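Local coordinates for protein ribonuclease J (Methanolobus psychrophilus R15, PDB 5HAB) that probably degrades RNA from its 5' end, as an archaeal exoribonuclease of the metallo-beta-lactamase superfamily that carries a beta-CASP domain, at residues A389-L394 with I401-H406; A351-I356 with D369-S374; Q443-A448 with D454-L459; E426-A431 with S439-M444. The protein carries 1 engineered substitution. All coordinates share one frame; numbering follows the deposited sequence.

Contact 1: residues A389-L394 with I401-H406; sequences ALETKL and IYDNVH. With nucleotides of chain D.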
# COMPACT_ATOMS: atom_id res chain seq x y z
N ALA B 389 9.23 10.82 14.22
CA ALA B 389 10.12 11.12 15.34
C ALA B 389 9.34 11.74 16.51
O ALA B 389 9.48 11.33 17.67
CB ALA B 389 11.25 12.03 14.91
N LEU B 390 8.49 12.72 16.18
CA LEU B 390 7.66 13.38 17.19
C LEU B 390 6.80 12.36 17.94
O LEU B 390 6.80 12.30 19.18
CB LEU B 390 6.77 14.44 16.55
CG LEU B 390 5.79 15.13 17.50
CD1 LEU B 390 6.54 16.08 18.44
CD2 LEU B 390 4.70 15.87 16.75
N GLU B 391 6.07 11.55 17.18
CA GLU B 391 5.14 10.59 17.76
C GLU B 391 5.86 9.53 18.57
O GLU B 391 5.40 9.15 19.64
CB GLU B 391 4.30 9.94 16.66
CG GLU B 391 2.99 10.65 16.41
CD GLU B 391 2.16 9.98 15.33
OE1 GLU B 391 1.89 10.64 14.30
OE2 GLU B 391 1.77 8.80 15.51
N THR B 392 6.99 9.05 18.05
CA THR B 392 7.81 8.07 18.76
C THR B 392 8.26 8.62 20.11
O THR B 392 8.20 7.91 21.12
CB THR B 392 9.04 7.65 17.94
OG1 THR B 392 8.63 7.07 16.70
CG2 THR B 392 9.88 6.63 18.71
N LYS B 393 8.71 9.87 20.14
CA LYS B 393 9.11 10.49 21.41
C LYS B 393 7.94 10.61 22.39
O LYS B 393 8.05 10.22 23.56
CB LYS B 393 9.74 11.86 21.16
CG LYS B 393 11.09 11.78 20.44
CD LYS B 393 11.56 13.15 19.99
CE LYS B 393 12.76 13.02 19.08
NZ LYS B 393 13.14 14.31 18.46
N LEU B 394 6.82 11.14 21.89
CA LEU B 394 5.64 11.32 22.72
C LEU B 394 5.13 10.00 23.31
O LEU B 394 4.77 9.92 24.48
CB LEU B 394 4.54 12.01 21.92
CG LEU B 394 4.85 13.45 21.49
CD1 LEU B 394 3.79 13.97 20.54
CD2 LEU B 394 4.97 14.35 22.70
N ILE B 401 -1.92 8.84 21.44
CA ILE B 401 -2.03 9.63 20.22
C ILE B 401 -3.38 9.47 19.55
O ILE B 401 -3.76 8.37 19.15
CB ILE B 401 -0.91 9.24 19.23
CG1 ILE B 401 0.45 9.27 19.93
CG2 ILE B 401 -0.93 10.16 18.02
CD1 ILE B 401 0.83 10.62 20.47
N TYR B 402 -4.09 10.58 19.40
CA TYR B 402 -5.30 10.61 18.57
C TYR B 402 -4.97 11.30 17.25
O TYR B 402 -4.77 12.50 17.21
CB TYR B 402 -6.44 11.34 19.27
CG TYR B 402 -6.96 10.65 20.51
CD1 TYR B 402 -6.22 10.64 21.68
CD2 TYR B 402 -8.20 10.02 20.51
CE1 TYR B 402 -6.69 10.01 22.82
CE2 TYR B 402 -8.68 9.39 21.64
CZ TYR B 402 -7.92 9.39 22.80
OH TYR B 402 -8.37 8.77 23.93
N ASP B 403 -4.91 10.52 16.18
CA ASP B 403 -4.44 11.02 14.90
C ASP B 403 -5.61 11.29 13.95
O ASP B 403 -6.70 10.76 14.13
CB ASP B 403 -3.47 10.01 14.27
CG ASP B 403 -2.55 10.64 13.26
OD1 ASP B 403 -2.75 11.82 12.90
OD2 ASP B 403 -1.61 9.94 12.81
N ASN B 404 -5.35 12.12 12.94
CA ASN B 404 -6.25 12.32 11.81
C ASN B 404 -7.68 12.73 12.19
O ASN B 404 -8.63 12.38 11.49
CB ASN B 404 -6.30 11.05 10.96
CG ASN B 404 -6.44 11.36 9.48
OD1 ASN B 404 -6.21 12.48 9.03
ND2 ASN B 404 -6.81 10.34 8.70
N VAL B 405 -7.84 13.48 13.28
CA VAL B 405 -9.16 13.98 13.65
C VAL B 405 -9.42 15.19 12.77
O VAL B 405 -9.30 16.34 13.20
CB VAL B 405 -9.24 14.35 15.14
CG1 VAL B 405 -10.68 14.63 15.54
CG2 VAL B 405 -8.64 13.23 15.99
N HIS B 406 -9.78 14.93 11.52
CA HIS B 406 -9.63 15.94 10.49
C HIS B 406 -10.47 15.61 9.28
O HIS B 406 -10.83 14.46 9.05
CB HIS B 406 -8.14 16.07 10.11
CG HIS B 406 -7.87 16.91 8.91
ND1 HIS B 406 -7.89 18.29 8.94
CD2 HIS B 406 -7.52 16.57 7.64
CE1 HIS B 406 -7.60 18.76 7.74
NE2 HIS B 406 -7.37 17.75 6.94
OP3 A D 1 -6.10 17.28 4.46
P A D 1 -6.20 18.18 3.29
OP1 A D 1 -6.72 19.49 3.73
OP2 A D 1 -6.91 17.45 2.21
O5' A D 1 -4.73 18.39 2.74
C5' A D 1 -3.65 18.76 3.60
C4' A D 1 -2.50 19.32 2.80
O4' A D 1 -1.84 18.22 2.11
C3' A D 1 -2.90 20.33 1.73
O3' A D 1 -1.93 21.36 1.61
C2' A D 1 -2.95 19.49 0.45
O2' A D 1 -2.71 20.21 -0.73
C1' A D 1 -1.85 18.45 0.71
N9 A D 1 -2.13 17.17 0.05
C8 A D 1 -3.36 16.55 -0.03
N7 A D 1 -3.35 15.42 -0.69
C5 A D 1 -2.02 15.27 -1.07
C6 A D 1 -1.36 14.27 -1.80
N6 A D 1 -1.97 13.18 -2.29
N1 A D 1 -0.03 14.42 -2.02
C2 A D 1 0.57 15.51 -1.53
N3 A D 1 0.06 16.53 -0.83
C4 A D 1 -1.26 16.35 -0.63

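Contact 2: residues A351-I356 with D369-S374; sequences AVLGRI and DRIIFS. With nucleotides of chain D.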
# COMPACT_ATOMS: atom_id res chain seq x y z
N ALA B 351 8.79 23.91 16.73
CA ALA B 351 7.41 24.14 17.15
C ALA B 351 7.23 23.73 18.61
O ALA B 351 8.05 22.98 19.15
CB ALA B 351 6.44 23.39 16.26
N VAL B 352 6.17 24.21 19.25
CA VAL B 352 5.96 23.97 20.67
C VAL B 352 5.90 22.49 21.01
O VAL B 352 6.58 22.04 21.93
CB VAL B 352 4.69 24.67 21.19
CG1 VAL B 352 4.52 24.39 22.66
CG2 VAL B 352 4.78 26.18 20.98
N LEU B 353 5.13 21.72 20.24
CA LEU B 353 4.93 20.31 20.54
C LEU B 353 6.24 19.53 20.38
O LEU B 353 6.54 18.62 21.16
CB LEU B 353 3.84 19.71 19.65
CG LEU B 353 3.42 18.27 20.00
CD1 LEU B 353 3.06 18.16 21.47
CD2 LEU B 353 2.26 17.82 19.12
N GLY B 354 7.01 19.90 19.36
CA GLY B 354 8.30 19.28 19.13
C GLY B 354 9.28 19.57 20.25
O GLY B 354 10.18 18.77 20.53
N ARG B 355 9.11 20.71 20.90
CA ARG B 355 9.99 21.10 21.99
C ARG B 355 9.56 20.40 23.27
O ARG B 355 10.40 19.99 24.08
CB ARG B 355 9.99 22.63 22.16
CG ARG B 355 11.06 23.32 21.31
CD ARG B 355 10.81 24.82 21.15
NE ARG B 355 10.32 25.44 22.38
CZ ARG B 355 11.07 25.74 23.43
NH1 ARG B 355 12.38 25.48 23.40
NH2 ARG B 355 10.53 26.29 24.50
N ILE B 356 8.25 20.24 23.44
CA ILE B 356 7.72 19.46 24.56
C ILE B 356 8.21 18.02 24.47
O ILE B 356 8.59 17.41 25.47
CB ILE B 356 6.19 19.50 24.58
CG1 ILE B 356 5.68 20.90 24.93
CG2 ILE B 356 5.63 18.48 25.57
CD1 ILE B 356 4.18 20.97 25.10
N ASP B 369 -1.51 10.76 29.20
CA ASP B 369 -1.71 12.06 28.55
C ASP B 369 -2.15 11.91 27.09
O ASP B 369 -1.65 11.06 26.36
CB ASP B 369 -0.43 12.90 28.62
CG ASP B 369 -0.22 13.52 30.00
OD1 ASP B 369 -1.23 13.76 30.70
OD2 ASP B 369 0.95 13.77 30.37
N ARG B 370 -3.12 12.73 26.69
CA ARG B 370 -3.72 12.60 25.38
C ARG B 370 -3.33 13.75 24.42
O ARG B 370 -3.54 14.93 24.70
CB ARG B 370 -5.24 12.49 25.55
CG ARG B 370 -5.70 11.12 26.10
CD ARG B 370 -6.97 11.26 26.94
NE ARG B 370 -7.85 12.25 26.35
CZ ARG B 370 -8.93 11.95 25.63
NH1 ARG B 370 -9.28 10.68 25.43
NH2 ARG B 370 -9.68 12.93 25.12
N ILE B 371 -2.72 13.38 23.29
CA ILE B 371 -2.32 14.35 22.28
C ILE B 371 -3.16 14.18 21.02
O ILE B 371 -3.12 13.14 20.36
CB ILE B 371 -0.82 14.24 21.99
CG1 ILE B 371 -0.06 14.39 23.31
CG2 ILE B 371 -0.39 15.30 20.98
CD1 ILE B 371 1.43 14.33 23.18
N ILE B 372 -3.92 15.22 20.70
CA ILE B 372 -4.86 15.18 19.59
C ILE B 372 -4.34 15.97 18.39
O ILE B 372 -4.27 17.20 18.42
CB ILE B 372 -6.24 15.72 20.02
CG1 ILE B 372 -6.83 14.85 21.14
CG2 ILE B 372 -7.18 15.78 18.83
CD1 ILE B 372 -6.70 15.46 22.51
N PHE B 373 -3.97 15.24 17.34
CA PHE B 373 -3.60 15.83 16.07
C PHE B 373 -4.84 16.06 15.22
O PHE B 373 -5.35 15.14 14.59
CB PHE B 373 -2.61 14.93 15.32
CG PHE B 373 -1.28 14.79 15.99
CD1 PHE B 373 -1.13 14.00 17.12
CD2 PHE B 373 -0.17 15.44 15.47
CE1 PHE B 373 0.11 13.87 17.73
CE2 PHE B 373 1.07 15.31 16.08
CZ PHE B 373 1.21 14.52 17.21
N SER B 374 -5.35 17.28 15.23
CA SER B 374 -6.47 17.63 14.37
C SER B 374 -5.96 18.03 12.99
O SER B 374 -6.09 19.18 12.58
CB SER B 374 -7.29 18.75 14.99
OG SER B 374 -8.53 18.85 14.34
P A D 4 2.38 26.78 11.24
OP1 A D 4 1.52 26.18 12.30
OP2 A D 4 2.10 28.15 10.75
O5' A D 4 3.90 26.72 11.72
C5' A D 4 4.24 26.23 13.01
C4' A D 4 5.72 25.99 13.15
O4' A D 4 6.34 25.84 11.85
C3' A D 4 6.52 27.10 13.81
O3' A D 4 6.39 27.09 15.23
C2' A D 4 7.94 26.83 13.32
O2' A D 4 8.55 25.80 14.07
C1' A D 4 7.67 26.30 11.90
N9 A D 4 7.87 27.33 10.85
C8 A D 4 6.92 28.12 10.24
N7 A D 4 7.41 28.93 9.34
C5 A D 4 8.77 28.67 9.35
C6 A D 4 9.85 29.21 8.62
N6 A D 4 9.72 30.16 7.70
N1 A D 4 11.09 28.72 8.88
C2 A D 4 11.22 27.76 9.81
N3 A D 4 10.29 27.18 10.55
C4 A D 4 9.07 27.69 10.28

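Contact 3: residues Q443-A448 with D454-L459; sequences QMAEDA and DTLHLL. With SO4 (sulfate ion), chain M.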
# COMPACT_ATOMS: atom_id res chain seq x y z
N GLN B 443 -10.01 12.04 -16.46
CA GLN B 443 -10.99 10.96 -16.64
C GLN B 443 -12.39 11.39 -16.18
O GLN B 443 -13.40 11.16 -16.88
CB GLN B 443 -10.53 9.70 -15.90
CG GLN B 443 -9.30 9.08 -16.56
CD GLN B 443 -8.80 7.82 -15.87
OE1 GLN B 443 -8.53 7.82 -14.67
NE2 GLN B 443 -8.67 6.75 -16.64
N MET B 444 -12.44 12.04 -15.02
CA MET B 444 -13.72 12.60 -14.58
C MET B 444 -14.35 13.56 -15.62
O MET B 444 -15.53 13.45 -15.94
CB MET B 444 -13.55 13.33 -13.24
CG MET B 444 -14.84 13.85 -12.62
SD MET B 444 -15.40 15.44 -13.29
CE MET B 444 -13.97 16.47 -12.96
N ALA B 445 -13.55 14.48 -16.15
CA ALA B 445 -14.05 15.48 -17.08
C ALA B 445 -14.51 14.85 -18.39
O ALA B 445 -15.48 15.29 -19.00
CB ALA B 445 -12.99 16.55 -17.35
N GLU B 446 -13.80 13.82 -18.83
CA GLU B 446 -14.23 13.06 -20.00
C GLU B 446 -15.60 12.44 -19.75
O GLU B 446 -16.45 12.46 -20.64
CB GLU B 446 -13.21 11.98 -20.37
CG GLU B 446 -11.90 12.51 -20.93
CD GLU B 446 -10.88 11.42 -21.18
OE1 GLU B 446 -10.04 11.58 -22.09
OE2 GLU B 446 -10.90 10.41 -20.45
N ASP B 447 -15.82 11.91 -18.55
CA ASP B 447 -17.16 11.42 -18.22
C ASP B 447 -18.20 12.55 -18.33
O ASP B 447 -19.36 12.29 -18.65
CB ASP B 447 -17.21 10.81 -16.82
CG ASP B 447 -16.49 9.48 -16.74
OD1 ASP B 447 -16.18 8.91 -17.80
OD2 ASP B 447 -16.24 9.02 -15.61
N ALA B 448 -17.78 13.78 -18.09
CA ALA B 448 -18.70 14.92 -18.11
C ALA B 448 -18.88 15.46 -19.53
O ALA B 448 -19.57 16.46 -19.72
CB ALA B 448 -18.21 16.02 -17.18
N ASP B 454 -8.96 19.29 -26.77
CA ASP B 454 -10.01 20.00 -27.48
C ASP B 454 -10.68 21.03 -26.57
O ASP B 454 -10.51 22.23 -26.75
CB ASP B 454 -11.04 19.01 -28.03
CG ASP B 454 -12.24 19.69 -28.66
OD1 ASP B 454 -12.07 20.77 -29.27
OD2 ASP B 454 -13.36 19.14 -28.55
N THR B 455 -11.42 20.54 -25.57
CA THR B 455 -12.05 21.39 -24.58
C THR B 455 -11.47 21.15 -23.18
O THR B 455 -11.89 21.77 -22.20
CB THR B 455 -13.56 21.14 -24.51
OG1 THR B 455 -13.77 19.76 -24.19
CG2 THR B 455 -14.20 21.44 -25.86
N LEU B 456 -10.50 20.25 -23.10
CA LEU B 456 -9.91 19.84 -21.84
C LEU B 456 -8.40 19.84 -22.04
O LEU B 456 -7.91 19.23 -22.99
CB LEU B 456 -10.41 18.45 -21.42
CG LEU B 456 -9.72 17.73 -20.27
CD1 LEU B 456 -9.99 18.41 -18.93
CD2 LEU B 456 -10.12 16.27 -20.22
N HIS B 457 -7.66 20.54 -21.18
CA HIS B 457 -6.26 20.80 -21.48
C HIS B 457 -5.30 20.48 -20.35
O HIS B 457 -5.45 20.95 -19.22
CB HIS B 457 -6.10 22.25 -21.93
CG HIS B 457 -7.08 22.65 -22.98
ND1 HIS B 457 -6.84 22.47 -24.33
CD2 HIS B 457 -8.33 23.16 -22.89
CE1 HIS B 457 -7.89 22.87 -25.02
NE2 HIS B 457 -8.81 23.30 -24.17
N LEU B 458 -4.29 19.69 -20.69
CA LEU B 458 -3.25 19.29 -19.76
C LEU B 458 -2.03 20.18 -19.93
O LEU B 458 -1.31 20.07 -20.92
CB LEU B 458 -2.88 17.82 -19.97
CG LEU B 458 -1.73 17.27 -19.13
CD1 LEU B 458 -1.97 17.53 -17.64
CD2 LEU B 458 -1.52 15.79 -19.40
N LEU B 459 -1.83 21.10 -18.99
CA LEU B 459 -0.68 21.99 -19.01
C LEU B 459 0.45 21.56 -18.07
O LEU B 459 0.20 21.07 -16.96
CB LEU B 459 -1.12 23.42 -18.66
CG LEU B 459 -2.14 24.09 -19.57
CD1 LEU B 459 -2.29 25.55 -19.20
CD2 LEU B 459 -1.71 23.94 -21.03
S SO4 M . -3.97 21.23 -26.56
O1 SO4 M . -5.03 21.30 -25.57
O2 SO4 M . -4.55 20.91 -27.86
O3 SO4 M . -3.01 20.20 -26.18
O4 SO4 M . -3.28 22.52 -26.64

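Contact 4: residues E426-A431 with S439-M444; sequences EHVIPA and SEYIQM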
# COMPACT_ATOMS: atom_id res chain seq x y z
N GLU B 426 -16.33 26.26 -21.25
CA GLU B 426 -16.01 25.89 -22.62
C GLU B 426 -14.70 25.11 -22.67
O GLU B 426 -14.53 24.21 -23.48
CB GLU B 426 -15.93 27.15 -23.49
CG GLU B 426 -15.68 26.91 -24.96
CD GLU B 426 -15.72 28.20 -25.75
OE1 GLU B 426 -16.05 29.25 -25.15
OE2 GLU B 426 -15.43 28.17 -26.97
N HIS B 427 -13.78 25.48 -21.78
CA HIS B 427 -12.49 24.82 -21.66
C HIS B 427 -12.19 24.57 -20.19
O HIS B 427 -12.50 25.40 -19.34
CB HIS B 427 -11.37 25.67 -22.28
CG HIS B 427 -11.54 25.91 -23.75
ND1 HIS B 427 -11.03 25.07 -24.71
CD2 HIS B 427 -12.14 26.92 -24.42
CE1 HIS B 427 -11.32 25.54 -25.91
NE2 HIS B 427 -12.00 26.66 -25.76
N VAL B 428 -11.56 23.43 -19.89
CA VAL B 428 -11.18 23.12 -18.52
C VAL B 428 -9.69 22.84 -18.43
O VAL B 428 -9.13 22.17 -19.29
CB VAL B 428 -11.97 21.93 -17.96
CG1 VAL B 428 -11.86 21.91 -16.44
CG2 VAL B 428 -13.41 22.00 -18.38
N ILE B 429 -9.06 23.37 -17.39
CA ILE B 429 -7.63 23.17 -17.17
C ILE B 429 -7.42 22.75 -15.73
O ILE B 429 -7.70 23.53 -14.81
CB ILE B 429 -6.82 24.45 -17.50
CG1 ILE B 429 -7.04 24.89 -18.95
CG2 ILE B 429 -5.33 24.23 -17.19
CD1 ILE B 429 -8.20 25.87 -19.13
N PRO B 430 -6.93 21.53 -15.51
CA PRO B 430 -6.63 21.14 -14.13
C PRO B 430 -5.33 21.74 -13.63
O PRO B 430 -4.38 21.90 -14.40
CB PRO B 430 -6.54 19.60 -14.21
CG PRO B 430 -6.15 19.32 -15.63
CD PRO B 430 -6.84 20.39 -16.45
N ALA B 431 -5.29 22.06 -12.34
CA ALA B 431 -4.15 22.73 -11.73
C ALA B 431 -3.96 22.21 -10.30
O ALA B 431 -4.70 21.33 -9.86
CB ALA B 431 -4.36 24.23 -11.73
N SER B 439 -4.44 13.51 -14.34
CA SER B 439 -4.98 12.33 -15.04
C SER B 439 -6.31 11.90 -14.44
O SER B 439 -7.27 11.58 -15.18
CB SER B 439 -3.99 11.16 -14.97
OG SER B 439 -2.76 11.51 -15.59
N GLU B 440 -6.38 11.92 -13.11
CA GLU B 440 -7.65 11.62 -12.44
C GLU B 440 -8.72 12.60 -12.92
O GLU B 440 -9.83 12.20 -13.36
CB GLU B 440 -7.52 11.73 -10.92
CG GLU B 440 -6.30 11.07 -10.30
CD GLU B 440 -6.45 9.58 -10.12
OE1 GLU B 440 -7.57 9.06 -10.33
OE2 GLU B 440 -5.45 8.93 -9.74
N TYR B 441 -8.38 13.89 -12.85
CA TYR B 441 -9.33 14.92 -13.21
C TYR B 441 -9.80 14.73 -14.65
O TYR B 441 -10.99 14.86 -14.94
CB TYR B 441 -8.75 16.34 -13.05
CG TYR B 441 -9.83 17.37 -13.30
CD1 TYR B 441 -10.13 17.81 -14.59
CD2 TYR B 441 -10.60 17.85 -12.25
CE1 TYR B 441 -11.15 18.72 -14.81
CE2 TYR B 441 -11.61 18.78 -12.46
CZ TYR B 441 -11.88 19.20 -13.75
OH TYR B 441 -12.89 20.10 -13.97
N ILE B 442 -8.86 14.41 -15.53
CA ILE B 442 -9.12 14.25 -16.95
C ILE B 442 -10.15 13.16 -17.18
O ILE B 442 -11.07 13.32 -17.99
CB ILE B 442 -7.81 13.94 -17.71
CG1 ILE B 442 -6.98 15.20 -17.90
CG2 ILE B 442 -8.11 13.26 -19.06
CD1 ILE B 442 -5.56 14.93 -18.34
N GLN B 443 -10.01 12.04 -16.46
CA GLN B 443 -10.99 10.96 -16.64
C GLN B 443 -12.39 11.39 -16.18
O GLN B 443 -13.40 11.16 -16.88
CB GLN B 443 -10.53 9.70 -15.90
CG GLN B 443 -9.30 9.08 -16.56
CD GLN B 443 -8.80 7.82 -15.87
OE1 GLN B 443 -8.53 7.82 -14.67
NE2 GLN B 443 -8.67 6.75 -16.64
N MET B 444 -12.44 12.04 -15.02
CA MET B 444 -13.72 12.60 -14.58
C MET B 444 -14.35 13.56 -15.62
O MET B 444 -15.53 13.45 -15.94
CB MET B 444 -13.55 13.33 -13.24
CG MET B 444 -14.84 13.85 -12.62
SD MET B 444 -15.40 15.44 -13.29
CE MET B 444 -13.97 16.47 -12.96

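Contact 1: residues A389-L394 with I401-H406
Glu391 is the first residue of 389-394 to reach across, one helical turn before Leu394. Its chi1 of -93° lies well off a staggered value, and beyond CG the chain runs extended, which brings the carboxylate alongside Ile401 with Glu391 OE2 3.9 Å from Ile401 CG2. The other oxygen, Glu391 OE1, comes 3.9 Å from Asp403 OD2. The two carboxylate planes stand 86° apart, and the close approach of like charges is probably offset by Arg387, which makes a salt bridge to each of them through different nitrogens. Leu394 follows, its CB set 4.2 Å from Ile401 CD1. Both branches of Ile401 are thereby used: CG2 meets the acid and CD1 lies against the leucine.

Beyond the strand, Asp403 OD1 takes a weak, bent bond of 2.6 Å from Asn404 N, and Asn235 of the second subunit bonds the Asp403 backbone. An inverse gamma turn centred on Val405 then leads to His406. There His406 NE2 donates to OP3 of nucleotide A1 in chain D at 2.8 Å and 152°, with the phosphate oxygen in the plane of the ring, while ND1 is bonded to Arg273. The helix-to-strand packing is the second half of a beta-alpha-beta unit (370-374, 381-396, 400-402) in the parallel sheet of the beta-CASP domain, and the loop after its last strand reaches the 5' phosphate of the RNA.

Contact 2: residues A351-I356 with D369-S374
Leu353 alone carries the helix side of this contact, and it does so through a single methyl. Leu353 CD2 lies 4.1 Å from Ile371 CG2 and 4.0 Å from Phe373 CZ, approaching that ring obliquely, so one carbon bridges two residues that project from the same side of strand 370-374. The leucine's CG is anti to the backbone N (chi1 -173°), which sends the branch from the helix toward the sheet. Leu390 of helix 381-396 and Thr265 of strand 262-266 each touch both Leu353 and Phe373, closing the site further.

Away from this point the two segments separate. Their nearest CA atoms, those of Leu353 and Ile371, are 9.5 Å apart, and Ile356 packs on Ile263 of strand 262-266 instead. The outer side of the helix is partly exposed at Gly354 and Arg355, the latter salt-bridged to Asp324. At its start the N-cap residue Ala351 meets RNA, with Ala351 N 3.3 Å from O2' of nucleotide A4 in chain D.

No hydrogen bond crosses between the segments. Their direct attachment is therefore apolar and non-directional, while the N-terminal end of the helix lies against the RNA, at a ribose hydroxyl and a phosphate.

Contact 3: residues Q443-A448 with D454-L459
Ala445 and Leu456 mark the closest backbone approach, CA to CA 7.7 Å, between the last turns of helix 435-447 and an extended loop segment that has no regular secondary structure. This distance is bridged almost entirely by Leu456. Its CG stands anti to the backbone N (chi1 169°), and the isobutyl fork straddles the alanine methyl: Leu456 CD1 is 3.9 Å and Leu456 CD2 4.1 Å from Ala445 CB. The second branch also lies beside the next helical residue, with Leu456 CD2 4.2 Å from Glu446 CG. Ile442 and Tyr450 add to the apolar surroundings of the leucine.

Glu446 thus splits its duties. Its aliphatic part takes part in the packing, whereas its carboxylate turns to the subunit boundary and forms a salt bridge with Arg460 of the fourth subunit. Leu458 meets Leu458 of that same subunit.

His457, the neighbour of Leu456, takes no part in the packing against the helix. Its ND1 points at O1 of a sulfate, probably from the crystallisation liquor; the N-H...O angle is 163°, but the 2.5 Å separation of His457 ND1 and sulfate O1 is too short to be trusted in detail. NE2 is hydrogen-bonded to His427.

Between the two segments the chemistry is purely apolar, a small methyl receiving a branched side chain, and the one charged group at its margin, the Glu446 carboxylate, is paired across the subunit boundary.

Contact 4: residues E426-A431 with S439-M444
Val428 is held at both of its backbone polar atoms by hydrogen bonds, Val428 N to Thr455 O and Val428 O to His457 N. Taking partners two residues apart is the parallel pairing pattern: residues 455-457 pair in a parallel manner, without forming a regular strand, with 427-431, the edge strand of a mixed sheet of the metallo-beta-lactamase domain. On its other edge that strand pairs with 222-228.

Helix 435-447, which follows the strand through a short loop, lies over one face of this edge. Tyr441 makes the junction. With CG anti to its backbone N (chi1 -174°), the ring reaches from the helix to the strand, and the nearest CA atoms, of Pro430 and Tyr441, are only 6.8 Å apart. Pro430 CB meets the ring near its root, 4.0 Å from Tyr441 CD1. Val428 CG1 meets its far end, 3.7 Å from Tyr441 CE1, and the valine side chain runs at about a right angle to the tyrosine. Both approach the ring obliquely. The strand alternates accordingly: Val428 and Pro430 point at the helix, whereas Ile429 between them points away and packs on Leu465.

His416 of helix 413-423 meets the tyrosine ring edge-to-face. Met444 places its CE 3.3 Å above one face of that ring, offset toward the rim. The tightest approach across the contact is at the hydroxyl, where Tyr441 OH is 3.2 Å from Val428 CG1.

Along the chain the order is contact 2, contact 1, contact 4 and contact 3, the last two overlapping at Gln443 and Met444. They form two clusters. Contacts 1 and 2, with centres 8 Å apart, meet in one parallel sheet, where strands 370-374 and 400-402 are neighbours linked through helix 381-396. Contacts 3 and 4, with centres 4 Å apart, share helix 435-447 and both touch the fourth subunit. Contacts 2 and 3 have centres 43 Å apart. The first cluster lies in the beta-CASP part, where both contacts include residues that meet the RNA; the second lies on the metallo-beta-lactamase sheet, nearest atoms about 15 Å (contact 3) and 9 Å (contact 4) from the RNA.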